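Local coordinates for protein 3,4-dihydroxy-2-butanone 4-phosphate synthase (Acinetobacter baumannii, PDB 6MNZ) that probably converts D-ribulose 5-phosphate to formate and 3,4-dihydroxy-2-butanone 4-phosphate, a step of riboflavin biosynthesis that depends on magnesium or manganese, at residues E63-D75 and G82-G94. Residues are numbered along the deposited sequence; the frame is centred on the assembly and turned at random.
Sequences ERCKQLNLPLMVD and GTNFTLSIEAAEG
Leu87 fits its branched end among Cys65, Leu70 and Leu72, joining the chain that leaves helix 62-68 to the returning chain that leads into strand 90-91 of the DHBP synthase fold. The helix finishes in a Schellman motif: Asn69 has positive phi (54°), and Leu70 N and Asn69 N bond back to Cys65 O and Lys66 O. From there the two chains cross steeply, closest at Leu72 and Leu87, whose CA atoms are 4.3 Å apart.

Followed outward, Leu87 starts with CB beside Pro71 O, and its CG lies 3.5 Å from that same oxygen. There the branches part. CD1 reaches Leu72 CD2 at 3.6 Å, whereas CD2 turns to the helix side and meets both Cys65 SG and Leu70 CD2. Leu70 holds CG anti to its backbone N (chi1 -177°), which points both its methyls toward the carboxylate of Glu90, the two side chains coming from opposite directions.

One backbone bond, a weak one, links the segments: Ser88 N donates to Pro71 O over 3.4 Å, nearly straight at 167°. Cys65 also packs on Met131, while Phe85 pairs through its backbone with Met131 and Glu90 with His126 and Ile127, tying the returning chain to strand 127-131 at the edge of the six-stranded sheet. At the far end Leu72 CD2 packs on Phe85 CB, while the Phe85 side chain touches Arg140, predicted to bind D-ribulose 5-phosphate; the contact thus probably borders the substrate site. On the more exposed flank, Met73 lays CB, CG and SD against the backbone of Leu87 and Ser88, with SD 3.3 Å from Leu87 O, before CE turns away.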
ATOM      1  N   GLU A  63      10.606 -15.155  11.557  1.00 32.83           N
ATOM      2  CA  GLU A  63      11.628 -16.194  11.518  1.00 40.14           C
ATOM      3  C   GLU A  63      11.059 -17.524  11.992  1.00 32.40           C
ATOM      4  O   GLU A  63      11.163 -18.543  11.301  1.00 41.35           O
ATOM      5  CB  GLU A  63      12.827 -15.787  12.375  1.00 37.70           C
ATOM      6  CG  GLU A  63      13.501 -14.494  11.939  1.00 39.27           C
ATOM      7  CD  GLU A  63      12.855 -13.267  12.552  1.00 46.45           C
ATOM      8  OE1 GLU A  63      11.870 -12.771  11.962  1.00 30.43           O
ATOM      9  OE2 GLU A  63      13.144 -12.982  13.734  1.00 63.33           O
ATOM     10  N   ARG A  64      10.385 -17.515  13.143  1.00 28.46           N
ATOM     11  CA  ARG A  64       9.830 -18.750  13.680  1.00 30.36           C
ATOM     12  C   ARG A  64       8.753 -19.320  12.766  1.00 31.05           C
ATOM     13  O   ARG A  64       8.550 -20.539  12.738  1.00 28.89           O
ATOM     14  CB  ARG A  64       9.270 -18.491  15.080  1.00 31.68           C
ATOM     15  CG  ARG A  64       8.457 -19.628  15.662  1.00 33.00           C
ATOM     16  CD  ARG A  64       9.295 -20.860  15.932  1.00 36.62           C
ATOM     17  NE  ARG A  64      10.287 -20.640  16.978  1.00 33.88           N
ATOM     18  CZ  ARG A  64      11.115 -21.578  17.429  1.00 41.51           C
ATOM     19  NH1 ARG A  64      10.998 -22.829  16.998  1.00 43.84           N
ATOM     20  NH2 ARG A  64      12.138 -21.245  18.206  1.00 42.88           N
ATOM     21  N   CYS A  65       7.990 -18.455  12.093  1.00 30.86           N
ATOM     22  CA  CYS A  65       6.973 -18.930  11.161  1.00 28.24           C
ATOM     23  C   CYS A  65       7.605 -19.561   9.926  1.00 31.74           C
ATOM     24  O   CYS A  65       7.213 -20.661   9.515  1.00 33.87           O
ATOM     25  CB  CYS A  65       6.053 -17.777  10.760  1.00 25.62           C
ATOM     26  SG  CYS A  65       4.817 -17.336  12.014  1.00 21.57           S
ATOM     27  N   LYS A  66       8.643 -18.926   9.377  1.00 41.81           N
ATOM     28  CA  LYS A  66       9.344 -19.495   8.230  1.00 42.12           C
ATOM     29  C   LYS A  66      10.006 -20.819   8.591  1.00 38.60           C
ATOM     30  O   LYS A  66       9.855 -21.813   7.872  1.00 41.40           O
ATOM     31  CB  LYS A  66      10.379 -18.498   7.705  1.00 43.68           C
ATOM     32  CG  LYS A  66      10.602 -18.559   6.198  1.00 53.42           C
ATOM     33  CD  LYS A  66       9.442 -17.937   5.429  1.00 68.28           C
ATOM     34  CE  LYS A  66       9.552 -18.219   3.936  1.00 64.83           C
ATOM     35  NZ  LYS A  66       8.341 -17.786   3.185  1.00 51.41           N
ATOM     36  N   GLN A  67      10.659 -20.876   9.753  1.00 30.51           N
ATOM     37  CA  GLN A  67      11.168 -22.147  10.259  1.00 32.89           C
ATOM     38  C   GLN A  67      10.063 -23.195  10.332  1.00 43.51           C
ATOM     39  O   GLN A  67      10.292 -24.371  10.023  1.00 39.01           O
ATOM     40  CB  GLN A  67      11.804 -21.938  11.636  1.00 30.67           C
ATOM     41  CG  GLN A  67      12.181 -23.220  12.360  1.00 37.28           C
ATOM     42  CD  GLN A  67      13.005 -22.963  13.609  1.00 39.34           C
ATOM     43  OE1 GLN A  67      13.738 -21.976  13.693  1.00 34.49           O
ATOM     44  NE2 GLN A  67      12.853 -23.827  14.607  1.00 47.71           N
ATOM     45  N   LEU A  68       8.847 -22.781  10.684  1.00 41.11           N
ATOM     46  CA  LEU A  68       7.717 -23.696  10.748  1.00 30.23           C
ATOM     47  C   LEU A  68       7.025 -23.892   9.405  1.00 34.45           C
ATOM     48  O   LEU A  68       6.093 -24.698   9.319  1.00 35.66           O
ATOM     49  CB  LEU A  68       6.691 -23.200  11.769  1.00 27.69           C
ATOM     50  CG  LEU A  68       7.087 -23.305  13.241  1.00 29.87           C
ATOM     51  CD1 LEU A  68       6.118 -22.503  14.092  1.00 32.56           C
ATOM     52  CD2 LEU A  68       7.132 -24.752  13.697  1.00 37.63           C
ATOM     53  N   ASN A  69       7.457 -23.190   8.359  1.00 44.14           N
ATOM     54  CA  ASN A  69       6.802 -23.248   7.054  1.00 38.48           C
ATOM     55  C   ASN A  69       5.313 -22.933   7.180  1.00 35.28           C
ATOM     56  O   ASN A  69       4.449 -23.705   6.757  1.00 36.66           O
ATOM     57  CB  ASN A  69       7.017 -24.613   6.396  1.00 30.79           C
ATOM     58  CG  ASN A  69       6.499 -24.662   4.971  1.00 32.13           C
ATOM     59  OD1 ASN A  69       6.235 -23.629   4.356  1.00 30.53           O
ATOM     60  ND2 ASN A  69       6.402 -25.864   4.419  1.00 50.73           N
ATOM     61  N   LEU A  70       5.016 -21.856   7.901  1.00 36.32           N
ATOM     62  CA  LEU A  70       3.678 -21.605   8.436  1.00 37.55           C
ATOM     63  C   LEU A  70       3.216 -20.216   8.015  1.00 29.38           C
ATOM     64  O   LEU A  70       3.630 -19.213   8.622  1.00 30.83           O
ATOM     65  CB  LEU A  70       3.676 -21.734   9.954  1.00 32.23           C
ATOM     66  CG  LEU A  70       2.331 -21.560  10.656  1.00 32.06           C
ATOM     67  CD1 LEU A  70       1.331 -22.596  10.164  1.00 38.07           C
ATOM     68  CD2 LEU A  70       2.513 -21.652  12.162  1.00 33.44           C
ATOM     69  N   PRO A  71       2.330 -20.110   7.010  1.00 22.55           N
ATOM     70  CA  PRO A  71       2.011 -18.786   6.458  1.00 26.85           C
ATOM     71  C   PRO A  71       0.770 -18.154   7.069  1.00 34.62           C
ATOM     72  O   PRO A  71      -0.044 -18.844   7.691  1.00 30.71           O
ATOM     73  CB  PRO A  71       1.813 -19.077   4.967  1.00 22.84           C
ATOM     74  CG  PRO A  71       1.263 -20.474   4.940  1.00 40.23           C
ATOM     75  CD  PRO A  71       1.803 -21.197   6.162  1.00 32.45           C
ATOM     76  N   LEU A  72       0.498 -16.916   6.665  1.00 32.68           N
ATOM     77  CA  LEU A  72      -0.787 -16.295   6.954  1.00 24.02           C
ATOM     78  C   LEU A  72      -1.906 -17.018   6.218  1.00 28.62           C
ATOM     79  O   LEU A  72      -1.782 -17.343   5.033  1.00 42.13           O
ATOM     80  CB  LEU A  72      -0.771 -14.822   6.550  1.00 29.79           C
ATOM     81  CG  LEU A  72       0.447 -13.995   6.966  1.00 24.07           C
ATOM     82  CD1 LEU A  72       0.417 -12.635   6.284  1.00 25.51           C
ATOM     83  CD2 LEU A  72       0.514 -13.837   8.482  1.00 29.02           C
ATOM     84  N   MET A  73      -3.024 -17.230   6.915  1.00 40.46           N
ATOM     85  CA  MET A  73      -4.121 -17.998   6.337  1.00 40.30           C
ATOM     86  C   MET A  73      -4.953 -17.175   5.358  1.00 36.51           C
ATOM     87  O   MET A  73      -5.527 -17.743   4.424  1.00 42.92           O
ATOM     88  CB  MET A  73      -5.016 -18.568   7.440  1.00 36.32           C
ATOM     89  CG  MET A  73      -5.606 -17.546   8.395  1.00 51.79           C
ATOM     90  SD  MET A  73      -6.903 -18.270   9.424  1.00 52.57           S
ATOM     91  CE  MET A  73      -8.219 -18.440   8.227  1.00 28.45           C
ATOM     92  N   VAL A  74      -5.033 -15.856   5.542  1.00 34.78           N
ATOM     93  CA  VAL A  74      -5.566 -14.956   4.523  1.00 48.61           C
ATOM     94  C   VAL A  74      -4.553 -13.850   4.260  1.00 59.00           C
ATOM     95  O   VAL A  74      -3.957 -13.306   5.196  1.00 49.36           O
ATOM     96  CB  VAL A  74      -6.921 -14.351   4.949  1.00 51.63           C
ATOM     97  CG1 VAL A  74      -7.513 -13.520   3.817  1.00 56.34           C
ATOM     98  CG2 VAL A  74      -7.886 -15.446   5.382  1.00 60.71           C
ATOM     99  N   ASP A  75      -4.364 -13.514   2.980  1.00 63.73           N
ATOM    100  CA  ASP A  75      -3.364 -12.528   2.573  1.00 51.41           C
ATOM    101  C   ASP A  75      -3.972 -11.169   2.238  1.00 70.41           C
ATOM    102  O   ASP A  75      -3.718 -10.186   2.941  1.00 78.13           O
ATOM    103  CB  ASP A  75      -2.576 -13.060   1.369  1.00 71.25           C
ATOM    104  CG  ASP A  75      -1.251 -12.352   1.182  1.00 74.74           C
ATOM    105  OD1 ASP A  75      -1.259 -11.179   0.750  1.00 76.34           O
ATOM    106  OD2 ASP A  75      -0.220 -12.913   1.605  1.00 74.03           O
ATOM    107  N   GLY A  82     -10.793  -5.727  10.300  1.00 64.95           N
ATOM    108  CA  GLY A  82      -9.698  -5.240  11.117  1.00 74.57           C
ATOM    109  C   GLY A  82      -8.343  -5.623  10.559  1.00 79.90           C
ATOM    110  O   GLY A  82      -8.252  -6.332   9.558  1.00 71.48           O
ATOM    111  N   THR A  83      -7.284  -5.145  11.210  1.00 72.30           N
ATOM    112  CA  THR A  83      -5.914  -5.523  10.878  1.00 65.53           C
ATOM    113  C   THR A  83      -5.431  -6.529  11.918  1.00 39.87           C
ATOM    114  O   THR A  83      -5.279  -6.187  13.095  1.00 49.71           O
ATOM    115  CB  THR A  83      -5.006  -4.295  10.840  1.00 83.54           C
ATOM    116  OG1 THR A  83      -5.531  -3.333   9.914  1.00 79.52           O
ATOM    117  CG2 THR A  83      -3.594  -4.681  10.420  1.00 72.62           C
ATOM    118  N   ASN A  84      -5.269  -7.785  11.502  1.00 41.10           N
ATOM    119  CA  ASN A  84      -4.809  -8.826  12.413  1.00 46.76           C
ATOM    120  C   ASN A  84      -4.247  -9.988  11.609  1.00 52.00           C
ATOM    121  O   ASN A  84      -4.973 -10.594  10.815  1.00 48.33           O
ATOM    122  CB  ASN A  84      -5.945  -9.312  13.315  1.00 41.02           C
ATOM    123  CG  ASN A  84      -5.464 -10.259  14.396  1.00 55.32           C
ATOM    124  OD1 ASN A  84      -4.768 -11.234  14.113  1.00 65.84           O
ATOM    125  ND2 ASN A  84      -5.707  -9.894  15.647  1.00 55.54           N
ATOM    126  N   PHE A  85      -3.049 -10.434  11.991  1.00 52.77           N
ATOM    127  CA  PHE A  85      -2.330 -11.478  11.263  1.00 52.84           C
ATOM    128  C   PHE A  85      -2.506 -12.798  12.006  1.00 43.72           C
ATOM    129  O   PHE A  85      -1.622 -13.271  12.720  1.00 43.99           O
ATOM    130  CB  PHE A  85      -0.860 -11.103  11.107  1.00 43.74           C
ATOM    131  CG  PHE A  85      -0.633  -9.647  10.827  1.00 53.58           C
ATOM    132  CD1 PHE A  85      -1.143  -9.061   9.679  1.00 61.79           C
ATOM    133  CD2 PHE A  85       0.145  -8.879  11.678  1.00 55.14           C
ATOM    134  CE1 PHE A  85      -0.879  -7.734   9.384  1.00 85.34           C
ATOM    135  CE2 PHE A  85       0.409  -7.551  11.391  1.00 56.63           C
ATOM    136  CZ  PHE A  85      -0.108  -6.977  10.245  1.00 67.10           C
ATOM    137  N   THR A  86      -3.648 -13.437  11.766  1.00 40.33           N
ATOM    138  CA  THR A  86      -3.828 -14.837  12.112  1.00 40.97           C
ATOM    139  C   THR A  86      -3.124 -15.737  11.100  1.00 45.10           C
ATOM    140  O   THR A  86      -2.745 -15.312  10.004  1.00 39.58           O
ATOM    141  CB  THR A  86      -5.313 -15.201  12.177  1.00 33.75           C
ATOM    142  OG1 THR A  86      -5.998 -14.625  11.058  1.00 38.14           O
ATOM    143  CG2 THR A  86      -5.937 -14.697  13.472  1.00 33.13           C
ATOM    144  N   LEU A  87      -2.859 -16.967  11.528  1.00 49.51           N
ATOM    145  CA  LEU A  87      -2.179 -17.962  10.714  1.00 37.01           C
ATOM    146  C   LEU A  87      -3.116 -19.121  10.409  1.00 44.18           C
ATOM    147  O   LEU A  87      -4.161 -19.295  11.042  1.00 42.09           O
ATOM    148  CB  LEU A  87      -0.924 -18.476  11.428  1.00 25.81           C
ATOM    149  CG  LEU A  87       0.391 -17.825  11.007  1.00 32.32           C
ATOM    150  CD1 LEU A  87       0.275 -16.314  11.036  1.00 39.76           C
ATOM    151  CD2 LEU A  87       1.521 -18.293  11.905  1.00 42.35           C
ATOM    152  N   SER A  88      -2.649 -20.005   9.527  1.00 39.28           N
ATOM    153  CA  SER A  88      -3.133 -21.377   9.518  1.00 31.37           C
ATOM    154  C   SER A  88      -3.034 -21.985  10.911  1.00 30.99           C
ATOM    155  O   SER A  88      -2.093 -21.710  11.660  1.00 36.30           O
ATOM    156  CB  SER A  88      -2.332 -22.216   8.520  1.00 49.50           C
ATOM    157  OG  SER A  88      -2.656 -21.875   7.182  1.00 38.03           O
ATOM    158  N   ILE A  89      -4.098 -22.683  11.310  1.00 38.89           N
ATOM    159  CA  ILE A  89      -4.217 -23.146  12.685  1.00 33.83           C
ATOM    160  C   ILE A  89      -3.185 -24.237  12.951  1.00 43.62           C
ATOM    161  O   ILE A  89      -2.805 -25.002  12.055  1.00 44.04           O
ATOM    162  CB  ILE A  89      -5.641 -23.655  12.970  1.00 40.92           C
ATOM    163  CG1 ILE A  89      -6.694 -22.633  12.541  1.00 41.41           C
ATOM    164  CG2 ILE A  89      -5.807 -23.931  14.447  1.00 53.77           C
ATOM    165  CD1 ILE A  89      -8.127 -23.156  12.633  1.00 37.09           C
ATOM    166  N   GLU A  90      -2.810 -24.375  14.218  1.00 37.26           N
ATOM    167  CA  GLU A  90      -1.642 -25.140  14.624  1.00 40.39           C
ATOM    168  C   GLU A  90      -2.086 -26.333  15.458  1.00 37.78           C
ATOM    169  O   GLU A  90      -2.999 -26.219  16.282  1.00 38.15           O
ATOM    170  CB  GLU A  90      -0.675 -24.266  15.426  1.00 41.39           C
ATOM    171  CG  GLU A  90       0.766 -24.318  14.952  1.00 48.12           C
ATOM    172  CD  GLU A  90       0.907 -24.102  13.452  1.00 59.53           C
ATOM    173  OE1 GLU A  90      -0.032 -23.548  12.844  1.00 46.65           O
ATOM    174  OE2 GLU A  90       1.855 -24.663  12.861  1.00 55.18           O
ATOM    175  N   ALA A  91      -1.493 -27.490  15.184  1.00 35.84           N
ATOM    176  CA  ALA A  91      -1.644 -28.653  16.044  1.00 38.64           C
ATOM    177  C   ALA A  91      -0.347 -29.444  16.063  1.00 41.66           C
ATOM    178  O   ALA A  91       0.384 -29.493  15.069  1.00 50.29           O
ATOM    179  CB  ALA A  91      -2.806 -29.538  15.580  1.00 35.11           C
ATOM    180  N   ALA A  92      -0.056 -30.046  17.213  1.00 39.53           N
ATOM    181  CA  ALA A  92       1.095 -30.921  17.357  1.00 33.69           C
ATOM    182  C   ALA A  92       0.688 -32.367  17.072  1.00 45.08           C
ATOM    183  O   ALA A  92      -0.265 -32.624  16.332  1.00 63.15           O
ATOM    184  CB  ALA A  92       1.701 -30.765  18.750  1.00 36.70           C
ATOM    185  N   GLU A  93       1.584 -33.297  17.400  1.00 55.55           N
ATOM    186  CA  GLU A  93       1.381 -34.729  17.194  1.00 52.56           C
ATOM    187  C   GLU A  93       1.780 -35.509  18.443  1.00 44.43           C
ATOM    188  O   GLU A  93       2.539 -36.479  18.391  1.00 65.61           O
ATOM    189  CB  GLU A  93       2.166 -35.211  15.978  1.00 41.50           C
ATOM    190  CG  GLU A  93       1.909 -34.401  14.715  1.00 44.28           C
ATOM    191  CD  GLU A  93       2.683 -33.096  14.686  1.00 47.69           C
ATOM    192  OE1 GLU A  93       3.159 -32.667  15.757  1.00 53.28           O
ATOM    193  OE2 GLU A  93       2.887 -32.546  13.584  1.00 61.22           O
ATOM    194  N   GLY A  94       1.304 -35.056  19.600  1.00 33.63           N
ATOM    195  CA  GLY A  94       0.893 -35.963  20.652  1.00 42.78           C
ATOM    196  C   GLY A  94      -0.555 -35.766  21.050  1.00 52.92           C
ATOM    197  O   GLY A  94      -0.914 -35.913  22.223  1.00 36.08           O
TER